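Local coordinates for kappa-carrageenase (Pseudoalteromonas carrageenovora, PDB 1DYP), which hydrolyses internal beta-1,4 linkages between galactose 4-sulfate and 3,6-anhydrogalactose in kappa-carrageenan, here represented by its glycoside hydrolase family 16 catalytic domain, at residues K30-T35 with K90-G95; Y97-A102 with R266-V271; W118-I123 with N226-Q231. The protein carries 1 engineered substitution. One frame throughout, in Å; residues are numbered along the deposited sequence.

Contact 1 (K30-T35 with K90-G95); sequences KWNFQT and KSRATG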
loop_
_atom_site.group_PDB
_atom_site.type_symbol
_atom_site.label_atom_id
_atom_site.label_comp_id
_atom_site.label_asym_id
_atom_site.label_seq_id
_atom_site.Cartn_x
_atom_site.Cartn_y
_atom_site.Cartn_z
ATOM N N LYS A 30 -0.402 -4.725 -17.636
ATOM C CA LYS A 30 -0.593 -5.369 -16.349
ATOM C C LYS A 30 -0.825 -4.371 -15.224
ATOM O O LYS A 30 -1.665 -4.596 -14.351
ATOM C CB LYS A 30 0.634 -6.229 -16.034
ATOM C CG LYS A 30 0.557 -7.009 -14.731
ATOM C CD LYS A 30 1.804 -7.866 -14.538
ATOM C CE LYS A 30 1.890 -8.965 -15.593
ATOM N NZ LYS A 30 3.106 -9.806 -15.421
ATOM N N TRP A 31 -0.086 -3.265 -15.256
ATOM C CA TRP A 31 -0.190 -2.252 -14.212
ATOM C C TRP A 31 -0.701 -0.897 -14.658
ATOM O O TRP A 31 -0.424 -0.441 -15.766
ATOM C CB TRP A 31 1.171 -2.005 -13.557
ATOM C CG TRP A 31 1.875 -3.228 -13.122
ATOM C CD1 TRP A 31 2.791 -3.946 -13.833
ATOM C CD2 TRP A 31 1.696 -3.917 -11.881
ATOM N NE1 TRP A 31 3.194 -5.043 -13.112
ATOM C CE2 TRP A 31 2.536 -5.051 -11.911
ATOM C CE3 TRP A 31 0.903 -3.689 -10.747
ATOM C CZ2 TRP A 31 2.608 -5.958 -10.848
ATOM C CZ3 TRP A 31 0.974 -4.590 -9.691
ATOM C CH2 TRP A 31 1.821 -5.710 -9.749
ATOM N N ASN A 32 -1.439 -0.253 -13.763
ATOM C CA ASN A 32 -1.935 1.093 -14.000
ATOM C C ASN A 32 -0.920 1.940 -13.232
ATOM O O ASN A 32 -0.866 1.887 -11.999
ATOM C CB ASN A 32 -3.326 1.272 -13.400
ATOM C CG ASN A 32 -3.901 2.643 -13.679
ATOM O OD1 ASN A 32 -3.163 3.616 -13.828
ATOM N ND2 ASN A 32 -5.222 2.730 -13.739
ATOM N N PHE A 33 -0.103 2.697 -13.958
ATOM C CA PHE A 33 0.931 3.523 -13.339
ATOM C C PHE A 33 0.508 4.962 -13.043
ATOM O O PHE A 33 1.339 5.808 -12.725
ATOM C CB PHE A 33 2.184 3.522 -14.218
ATOM C CG PHE A 33 2.847 2.175 -14.328
ATOM C CD1 PHE A 33 3.544 1.637 -13.250
ATOM C CD2 PHE A 33 2.781 1.447 -15.511
ATOM C CE1 PHE A 33 4.166 0.391 -13.349
ATOM C CE2 PHE A 33 3.400 0.201 -15.620
ATOM C CZ PHE A 33 4.094 -0.328 -14.539
ATOM N N GLN A 34 -0.783 5.238 -13.156
ATOM C CA GLN A 34 -1.297 6.570 -12.865
ATOM C C GLN A 34 -2.769 6.413 -12.522
ATOM O O GLN A 34 -3.650 6.692 -13.334
ATOM C CB GLN A 34 -1.110 7.497 -14.066
ATOM C CG GLN A 34 -1.420 8.954 -13.758
ATOM C CD GLN A 34 -0.993 9.894 -14.868
ATOM O OE1 GLN A 34 0.198 10.038 -15.156
ATOM N NE2 GLN A 34 -1.966 10.541 -15.501
ATOM N N THR A 35 -3.015 5.946 -11.304
ATOM C CA THR A 35 -4.359 5.694 -10.806
ATOM C C THR A 35 -5.066 6.950 -10.320
ATOM O O THR A 35 -4.553 8.061 -10.454
ATOM C CB THR A 35 -4.321 4.704 -9.636
ATOM O OG1 THR A 35 -3.677 5.321 -8.513
ATOM C CG2 THR A 35 -3.544 3.453 -10.030
ATOM N N LYS A 90 -0.515 -0.133 -9.844
ATOM C CA LYS A 90 -1.714 -0.807 -9.347
ATOM C C LYS A 90 -2.139 -1.870 -10.353
ATOM O O LYS A 90 -2.392 -1.559 -11.516
ATOM C CB LYS A 90 -2.830 0.225 -9.168
ATOM C CG LYS A 90 -4.166 -0.321 -8.687
ATOM C CD LYS A 90 -5.214 0.787 -8.760
ATOM C CE LYS A 90 -6.594 0.333 -8.314
ATOM N NZ LYS A 90 -7.573 1.462 -8.444
ATOM N N SER A 91 -2.225 -3.122 -9.915
ATOM C CA SER A 91 -2.605 -4.187 -10.834
ATOM C C SER A 91 -4.021 -3.984 -11.336
ATOM O O SER A 91 -4.911 -3.596 -10.578
ATOM C CB SER A 91 -2.484 -5.567 -10.170
ATOM O OG SER A 91 -3.516 -5.797 -9.223
ATOM N N ARG A 92 -4.228 -4.232 -12.622
ATOM C CA ARG A 92 -5.559 -4.086 -13.181
ATOM C C ARG A 92 -6.398 -5.269 -12.711
ATOM O O ARG A 92 -7.604 -5.139 -12.490
ATOM C CB ARG A 92 -5.488 -4.020 -14.707
ATOM C CG ARG A 92 -4.747 -2.782 -15.203
ATOM C CD ARG A 92 -4.716 -2.704 -16.720
ATOM N NE ARG A 92 -3.801 -1.666 -17.194
ATOM C CZ ARG A 92 -4.020 -0.359 -17.086
ATOM N NH1 ARG A 92 -5.131 0.090 -16.520
ATOM N NH2 ARG A 92 -3.122 0.503 -17.544
ATOM N N ALA A 93 -5.749 -6.416 -12.539
ATOM C CA ALA A 93 -6.427 -7.618 -12.068
ATOM C C ALA A 93 -6.657 -7.520 -10.563
ATOM O O ALA A 93 -5.930 -6.819 -9.855
ATOM C CB ALA A 93 -5.592 -8.848 -12.387
ATOM N N THR A 94 -7.670 -8.229 -10.078
ATOM C CA THR A 94 -7.993 -8.219 -8.659
ATOM C C THR A 94 -8.001 -9.629 -8.095
ATOM O O THR A 94 -7.983 -10.611 -8.837
ATOM C CB THR A 94 -9.386 -7.608 -8.390
ATOM O OG1 THR A 94 -10.395 -8.462 -8.945
ATOM C CG2 THR A 94 -9.496 -6.222 -9.005
ATOM N N GLY A 95 -8.026 -9.715 -6.771
ATOM C CA GLY A 95 -8.062 -11.002 -6.109
ATOM C C GLY A 95 -8.138 -10.805 -4.609
ATOM O O GLY A 95 -8.280 -9.676 -4.132
HETATM O O HOH W 1 -3.021 -6.949 -13.671
#
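Asn-32 and Lys-90 form an antiparallel hydrogen-bonded pair: Asn-32 N donates to Lys-90 O at 2.8 Å, and Lys-90 N returns a bond to Asn-32 O at 3.0 Å. Trp-31 and Ser-91 make the adjoining non-hydrogen-bonded pair. The ladder ends with Arg-92 N on Lys-30 O (3.1 Å, 165° at the hydrogen), and that carbonyl also accepts a hydrogen bond from a water, which itself accepts from Ala-93 N where the chain turns a corner.

Apolar contacts flank the ladder on both faces. On one, the benzo part of the Trp-31 indole packs against Ser-91, CZ3 lying 3.6 Å from Ser-91 CB. On the other, Thr-35 presses CG2 into the side of the fully extended Lys-90 chain, 3.4 Å from both its CB and its CD, which is tight for carbons.

Arg-92 sets its CG beside the backbone N (chi1 -65°) and runs extended to NE, which carries one face of the guanidinium over Asn-32 CA. Polar ends look elsewhere: Lys-90 NZ to Tyr-120 OH and Glu-36, Trp-31 NE1 to Asp-21, Arg-92 NH2 to Ala-28 O. Asn-32 OD1 instead accepts from Gln-34 N, an Asx turn that bends the chain out of its short strand.

In this family 16 beta-sandwich, strand 31-32 thus lines one side of strand 75-95, while Ser-91 bonds through its backbone to Leu-227 of strand 225-233 on the other.

Contact 2 (Y97-A102 with R266-V271); sequences YGYYEA and RTWVKV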
loop_
_atom_site.group_PDB
_atom_site.type_symbol
_atom_site.label_atom_id
_atom_site.label_comp_id
_atom_site.label_asym_id
_atom_site.label_seq_id
_atom_site.Cartn_x
_atom_site.Cartn_y
_atom_site.Cartn_z
ATOM N N TYR A 97 -7.599 -14.096 -1.739
ATOM C CA TYR A 97 -6.800 -15.136 -1.107
ATOM C C TYR A 97 -5.553 -15.497 -1.900
ATOM O O TYR A 97 -5.561 -15.514 -3.133
ATOM C CB TYR A 97 -7.660 -16.381 -0.881
ATOM C CG TYR A 97 -9.031 -16.031 -0.360
ATOM C CD1 TYR A 97 -9.183 -15.159 0.717
ATOM C CD2 TYR A 97 -10.178 -16.514 -0.986
ATOM C CE1 TYR A 97 -10.443 -14.764 1.153
ATOM C CE2 TYR A 97 -11.446 -16.126 -0.556
ATOM C CZ TYR A 97 -11.570 -15.249 0.510
ATOM O OH TYR A 97 -12.815 -14.827 0.915
ATOM N N GLY A 98 -4.477 -15.777 -1.174
ATOM C CA GLY A 98 -3.226 -16.146 -1.805
ATOM C C GLY A 98 -2.040 -15.612 -1.035
ATOM O O GLY A 98 -2.201 -14.900 -0.040
ATOM N N TYR A 99 -0.842 -15.971 -1.479
ATOM C CA TYR A 99 0.363 -15.489 -0.828
ATOM C C TYR A 99 0.958 -14.415 -1.723
ATOM O O TYR A 99 1.120 -14.618 -2.930
ATOM C CB TYR A 99 1.375 -16.612 -0.634
ATOM C CG TYR A 99 2.598 -16.134 0.103
ATOM C CD1 TYR A 99 2.542 -15.844 1.466
ATOM C CD2 TYR A 99 3.797 -15.909 -0.569
ATOM C CE1 TYR A 99 3.648 -15.342 2.140
ATOM C CE2 TYR A 99 4.906 -15.404 0.094
ATOM C CZ TYR A 99 4.823 -15.124 1.448
ATOM O OH TYR A 99 5.915 -14.620 2.110
ATOM N N TYR A 100 1.272 -13.270 -1.125
ATOM C CA TYR A 100 1.828 -12.138 -1.853
ATOM C C TYR A 100 3.192 -11.782 -1.296
ATOM O O TYR A 100 3.403 -11.819 -0.088
ATOM C CB TYR A 100 0.928 -10.914 -1.710
ATOM C CG TYR A 100 -0.509 -11.119 -2.113
ATOM C CD1 TYR A 100 -1.396 -11.820 -1.294
ATOM C CD2 TYR A 100 -1.000 -10.567 -3.294
ATOM C CE1 TYR A 100 -2.739 -11.958 -1.641
ATOM C CE2 TYR A 100 -2.333 -10.697 -3.650
ATOM C CZ TYR A 100 -3.197 -11.389 -2.820
ATOM O OH TYR A 100 -4.523 -11.486 -3.158
ATOM N N GLU A 101 4.111 -11.404 -2.176
ATOM C CA GLU A 101 5.444 -11.044 -1.733
ATOM C C GLU A 101 6.099 -10.039 -2.662
ATOM O O GLU A 101 5.985 -10.132 -3.878
ATOM C CB GLU A 101 6.312 -12.300 -1.644
ATOM C CG GLU A 101 7.755 -12.054 -1.262
ATOM C CD GLU A 101 8.536 -13.348 -1.145
ATOM O OE1 GLU A 101 8.193 -14.169 -0.265
ATOM O OE2 GLU A 101 9.487 -13.544 -1.933
ATOM N N ALA A 102 6.774 -9.059 -2.075
ATOM C CA ALA A 102 7.486 -8.061 -2.857
ATOM C C ALA A 102 8.846 -7.864 -2.205
ATOM O O ALA A 102 8.962 -7.869 -0.979
ATOM C CB ALA A 102 6.714 -6.745 -2.887
ATOM N N ARG A 266 5.439 -11.049 -6.388
ATOM C CA ARG A 266 4.964 -12.375 -6.758
ATOM C C ARG A 266 3.701 -12.711 -5.993
ATOM O O ARG A 266 3.629 -12.511 -4.784
ATOM C CB ARG A 266 6.049 -13.413 -6.458
ATOM C CG ARG A 266 7.299 -13.220 -7.298
ATOM C CD ARG A 266 8.489 -13.976 -6.747
ATOM N NE ARG A 266 9.685 -13.701 -7.536
ATOM C CZ ARG A 266 10.916 -14.066 -7.192
ATOM N NH1 ARG A 266 11.127 -14.726 -6.060
ATOM N NH2 ARG A 266 11.938 -13.768 -7.986
ATOM N N THR A 267 2.702 -13.218 -6.708
ATOM C CA THR A 267 1.435 -13.593 -6.098
ATOM C C THR A 267 1.106 -15.028 -6.480
ATOM O O THR A 267 1.188 -15.397 -7.650
ATOM C CB THR A 267 0.303 -12.673 -6.572
ATOM O OG1 THR A 267 0.614 -11.319 -6.218
ATOM C CG2 THR A 267 -1.016 -13.069 -5.926
ATOM N N TRP A 268 0.745 -15.827 -5.483
ATOM C CA TRP A 268 0.411 -17.236 -5.676
ATOM C C TRP A 268 -0.918 -17.583 -5.027
ATOM O O TRP A 268 -1.330 -16.959 -4.052
ATOM C CB TRP A 268 1.445 -18.140 -5.011
ATOM C CG TRP A 268 2.810 -18.163 -5.588
ATOM C CD1 TRP A 268 3.278 -19.000 -6.562
ATOM C CD2 TRP A 268 3.933 -17.405 -5.135
ATOM N NE1 TRP A 268 4.631 -18.819 -6.730
ATOM C CE2 TRP A 268 5.058 -17.845 -5.866
ATOM C CE3 TRP A 268 4.101 -16.399 -4.173
ATOM C CZ2 TRP A 268 6.335 -17.315 -5.666
ATOM C CZ3 TRP A 268 5.370 -15.873 -3.974
ATOM C CH2 TRP A 268 6.471 -16.333 -4.716
ATOM N N VAL A 269 -1.572 -18.603 -5.571
ATOM C CA VAL A 269 -2.823 -19.105 -5.019
ATOM C C VAL A 269 -2.588 -20.598 -4.812
ATOM O O VAL A 269 -2.174 -21.304 -5.733
ATOM C CB VAL A 269 -4.012 -18.876 -5.971
ATOM C CG1 VAL A 269 -5.234 -19.636 -5.468
ATOM C CG2 VAL A 269 -4.326 -17.389 -6.050
ATOM N N LYS A 270 -2.834 -21.074 -3.596
ATOM C CA LYS A 270 -2.609 -22.474 -3.259
ATOM C C LYS A 270 -3.597 -23.444 -3.895
ATOM O O LYS A 270 -4.788 -23.160 -3.992
ATOM C CB LYS A 270 -2.637 -22.658 -1.739
ATOM C CG LYS A 270 -2.268 -24.062 -1.284
ATOM C CD LYS A 270 -2.250 -24.167 0.230
ATOM C CE LYS A 270 -1.775 -25.540 0.682
ATOM N NZ LYS A 270 -1.750 -25.647 2.166
ATOM N N VAL A 271 -3.082 -24.592 -4.328
ATOM C CA VAL A 271 -3.912 -25.626 -4.930
ATOM C C VAL A 271 -4.427 -26.521 -3.808
ATOM O O VAL A 271 -3.586 -27.114 -3.097
ATOM C CB VAL A 271 -3.108 -26.485 -5.934
ATOM C CG1 VAL A 271 -3.961 -27.649 -6.422
ATOM C CG2 VAL A 271 -2.665 -25.630 -7.108
HETATM O O HOH W 2 9.724 -15.737 -3.661
#
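Tyr-99 and Trp-268 run side by side and point the same way from an antiparallel hydrogen-bonded pair. The indole offers its benzo part to the phenol: Trp-268 CE3 comes to 3.6 Å from Tyr-99 CD2 and lies near the plane of the tyrosine ring, at its edge. The tyrosine has CG opposite the backbone N (chi1 -177°), whereas Trp-268 CG stands beside its own N (chi1 -68°), and these different torsions bring the benzo part of the indole to the edge of the phenol ring.

On the other face, Thr-267 meets the Tyr-100 ring with both branches. Its CG2 approaches Tyr-100 CE2 at 3.5 Å, and its OG1, which bonds to Arg-19 O, lies 3.4 Å from Tyr-100 CD2. The phenol OH bonds to Asn-96 O, fixing the ring at its far end. With an alanine here, Asn-96 O would probably lose its hydroxyl partner and a gap would open beside the methyl of Thr-267.

Glu-101 and Arg-266 stand on the Trp-268 face, their charges apart: OE2 of Glu-101 is 4.6 Å from NH1 of Arg-266, and a water bridges these two atoms. Each has a closer partner, Glu-101 OE2 in Tyr-264 OH and Arg-266 NE in a salt bridge to Glu-22, a ligand of a bound cadmium ion.

The strands run 165° apart in direction. Strand 258-270 pairs on its far side with strand 13-15 and strand 98-105 with strand 193-199, while Tyr-100 reaches across to Phe-117 and Met-119 of strand 113-120, as between the facing layers of a beta sandwich.

Contact 3 (W118-I123 with N226-Q231); sequences WMYSTI and NLTLSQ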
loop_
_atom_site.group_PDB
_atom_site.type_symbol
_atom_site.label_atom_id
_atom_site.label_comp_id
_atom_site.label_asym_id
_atom_site.label_seq_id
_atom_site.Cartn_x
_atom_site.Cartn_y
_atom_site.Cartn_z
ATOM N N TRP A 118 0.530 -2.956 -0.869
ATOM C CA TRP A 118 -0.794 -3.191 -0.327
ATOM C C TRP A 118 -1.782 -3.553 -1.419
ATOM O O TRP A 118 -1.420 -3.680 -2.585
ATOM C CB TRP A 118 -1.259 -1.918 0.391
ATOM C CG TRP A 118 -1.217 -0.682 -0.483
ATOM C CD1 TRP A 118 -0.141 -0.196 -1.168
ATOM C CD2 TRP A 118 -2.301 0.216 -0.755
ATOM N NE1 TRP A 118 -0.486 0.947 -1.853
ATOM C CE2 TRP A 118 -1.807 1.221 -1.616
ATOM C CE3 TRP A 118 -3.641 0.270 -0.353
ATOM C CZ2 TRP A 118 -2.606 2.269 -2.086
ATOM C CZ3 TRP A 118 -4.438 1.316 -0.820
ATOM C CH2 TRP A 118 -3.914 2.299 -1.677
HETATM N N MSE A 119 -3.032 -3.737 -1.028
HETATM C CA MSE A 119 -4.079 -4.056 -1.984
HETATM C C MSE A 119 -5.373 -3.477 -1.445
HETATM O O MSE A 119 -5.602 -3.450 -0.233
HETATM C CB MSE A 119 -4.192 -5.573 -2.195
HETATM C CG MSE A 119 -4.522 -6.386 -0.951
HETATM SE SE MSE A 119 -4.327 -8.290 -1.256
HETATM C CE MSE A 119 -2.476 -8.469 -0.705
ATOM N N TYR A 120 -6.212 -2.984 -2.344
ATOM C CA TYR A 120 -7.462 -2.393 -1.916
ATOM C C TYR A 120 -8.542 -2.581 -2.952
ATOM O O TYR A 120 -8.266 -2.730 -4.142
ATOM C CB TYR A 120 -7.278 -0.898 -1.620
ATOM C CG TYR A 120 -6.973 -0.027 -2.823
ATOM C CD1 TYR A 120 -5.771 -0.155 -3.524
ATOM C CD2 TYR A 120 -7.871 0.960 -3.233
ATOM C CE1 TYR A 120 -5.470 0.685 -4.596
ATOM C CE2 TYR A 120 -7.582 1.801 -4.303
ATOM C CZ TYR A 120 -6.381 1.662 -4.978
ATOM O OH TYR A 120 -6.089 2.510 -6.028
ATOM N N SER A 121 -9.778 -2.569 -2.477
ATOM C CA SER A 121 -10.933 -2.742 -3.337
ATOM C C SER A 121 -11.551 -1.394 -3.639
ATOM O O SER A 121 -11.114 -0.358 -3.136
ATOM C CB SER A 121 -11.982 -3.599 -2.632
ATOM O OG SER A 121 -12.565 -2.876 -1.556
ATOM N N THR A 122 -12.566 -1.421 -4.490
ATOM C CA THR A 122 -13.307 -0.223 -4.814
ATOM C C THR A 122 -14.241 -0.102 -3.616
ATOM O O THR A 122 -14.377 -1.049 -2.837
ATOM C CB THR A 122 -14.145 -0.430 -6.077
ATOM O OG1 THR A 122 -14.815 -1.693 -5.989
ATOM C CG2 THR A 122 -13.264 -0.409 -7.312
ATOM N N ILE A 123 -14.866 1.057 -3.449
ATOM C CA ILE A 123 -15.791 1.244 -2.343
ATOM C C ILE A 123 -17.194 1.096 -2.916
ATOM O O ILE A 123 -17.573 1.827 -3.831
ATOM C CB ILE A 123 -15.640 2.642 -1.708
ATOM C CG1 ILE A 123 -14.222 2.802 -1.149
ATOM C CG2 ILE A 123 -16.675 2.828 -0.603
ATOM C CD1 ILE A 123 -13.943 4.167 -0.553
ATOM N N ASN A 226 -7.077 -4.794 -5.697
ATOM C CA ASN A 226 -6.014 -4.576 -6.676
ATOM C C ASN A 226 -4.686 -4.496 -5.944
ATOM O O ASN A 226 -4.544 -3.728 -4.995
ATOM C CB ASN A 226 -6.231 -3.272 -7.450
ATOM C CG ASN A 226 -7.522 -3.269 -8.234
ATOM O OD1 ASN A 226 -8.606 -3.085 -7.671
ATOM N ND2 ASN A 226 -7.419 -3.489 -9.541
ATOM N N LEU A 227 -3.716 -5.289 -6.389
ATOM C CA LEU A 227 -2.397 -5.310 -5.766
ATOM C C LEU A 227 -1.659 -4.034 -6.145
ATOM O O LEU A 227 -1.525 -3.710 -7.326
ATOM C CB LEU A 227 -1.620 -6.533 -6.233
ATOM C CG LEU A 227 -0.375 -6.846 -5.408
ATOM C CD1 LEU A 227 -0.753 -7.038 -3.938
ATOM C CD2 LEU A 227 0.275 -8.102 -5.971
ATOM N N THR A 228 -1.151 -3.332 -5.139
ATOM C CA THR A 228 -0.506 -2.053 -5.382
ATOM C C THR A 228 0.845 -1.812 -4.715
ATOM O O THR A 228 1.094 -2.236 -3.590
ATOM C CB THR A 228 -1.468 -0.925 -4.947
ATOM O OG1 THR A 228 -2.774 -1.194 -5.475
ATOM C CG2 THR A 228 -0.998 0.428 -5.449
ATOM N N LEU A 229 1.714 -1.124 -5.446
ATOM C CA LEU A 229 3.027 -0.720 -4.960
ATOM C C LEU A 229 2.987 0.793 -5.151
ATOM O O LEU A 229 2.691 1.277 -6.244
ATOM C CB LEU A 229 4.138 -1.341 -5.810
ATOM C CG LEU A 229 4.326 -2.851 -5.626
ATOM C CD1 LEU A 229 5.039 -3.447 -6.832
ATOM C CD2 LEU A 229 5.103 -3.106 -4.343
ATOM N N SER A 230 3.246 1.548 -4.093
ATOM C CA SER A 230 3.195 2.996 -4.216
ATOM C C SER A 230 3.959 3.657 -3.096
ATOM O O SER A 230 4.247 3.035 -2.082
ATOM C CB SER A 230 1.741 3.477 -4.176
ATOM O OG SER A 230 1.140 3.156 -2.930
ATOM N N GLN A 231 4.293 4.925 -3.287
ATOM C CA GLN A 231 5.003 5.663 -2.258
ATOM C C GLN A 231 4.197 6.906 -1.919
ATOM O O GLN A 231 3.927 7.742 -2.782
ATOM C CB GLN A 231 6.406 6.037 -2.735
ATOM C CG GLN A 231 7.225 6.742 -1.673
ATOM C CD GLN A 231 8.707 6.671 -1.947
ATOM O OE1 GLN A 231 9.355 5.662 -1.659
ATOM N NE2 GLN A 231 9.254 7.738 -2.515
HETATM O O HOH W 3 -9.010 -0.705 -6.101
#
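Trp-118 lays one face of its indole against Thr-228, whose CB sits 4.0 Å from the centroid of the five-membered ring and 20° off its normal, a CH-pi contact. The edge of the same ring is tied down: NE1 donates to Ser-230 OG at 2.9 Å, with 154° at the hydrogen. With chi1 at 55°, CG stands between the backbone N and carbonyl carbon, which folds the indole back over the neighbouring strand. Its far end, CH2, lies 3.5 Å above one face of the Tyr-120 ring, and a water sits over the opposite face. That water donates to both Tyr-120 O and Asn-226 OD1, a second link between the strands at the carbonyl that also accepts from Asn-226 N.

These aromatic residues belong to the concave side of the family 16 beta-jelly-roll, which in this enzyme holds a tunnel-shaped active site. The Trp-118 side chain touches those of Glu-137, the nucleophile, and Asp-139, both on adjacent strand 133-139, so the grip of Thr-228 and Ser-230 on the indole probably helps to position the wall of the catalytic site.

The backbone bonds differ in length. Thr-228 N reaches Trp-118 O at 2.6 Å, whereas Tyr-120 N lies 3.2 Å from Asn-226 O. The latter carbonyl is gripped twice, by Tyr-120 N and by Thr-228 OG1 from opposite faces of its plane. Thr-228 OG1 also lies at the edge of the Tyr-120 ring. On the reverse face of the sheet, the selenomethionine Met-119 meets Leu-227 through its CE methyl, 3.9 Å from CD1.

Contact 3 lies deepest, its centre about 6 Å from that of the chain, against about 12 Å for contact 1 and about 16 Å for contact 2. Contact 2 is nonetheless buried, whereas contact 1 is partly open to solvent. Contacts 1 and 3 hold neighbouring strands 75-95 and 225-233: Asn-226 ND2 is 2.7 Å from Ser-91 O. Contact 2 joins strands 98-105 and 258-270, meeting contact 3 by apolar packing, with Tyr-100 CD2 3.6 Å from Leu-227 CD1. The chemistry follows place: a short backbone ladder flanked by long side chains at contact 1, aromatic side chains packed side by side with a water-bridged charge pair at contact 2, and an indole beside catalytic residues at contact 3.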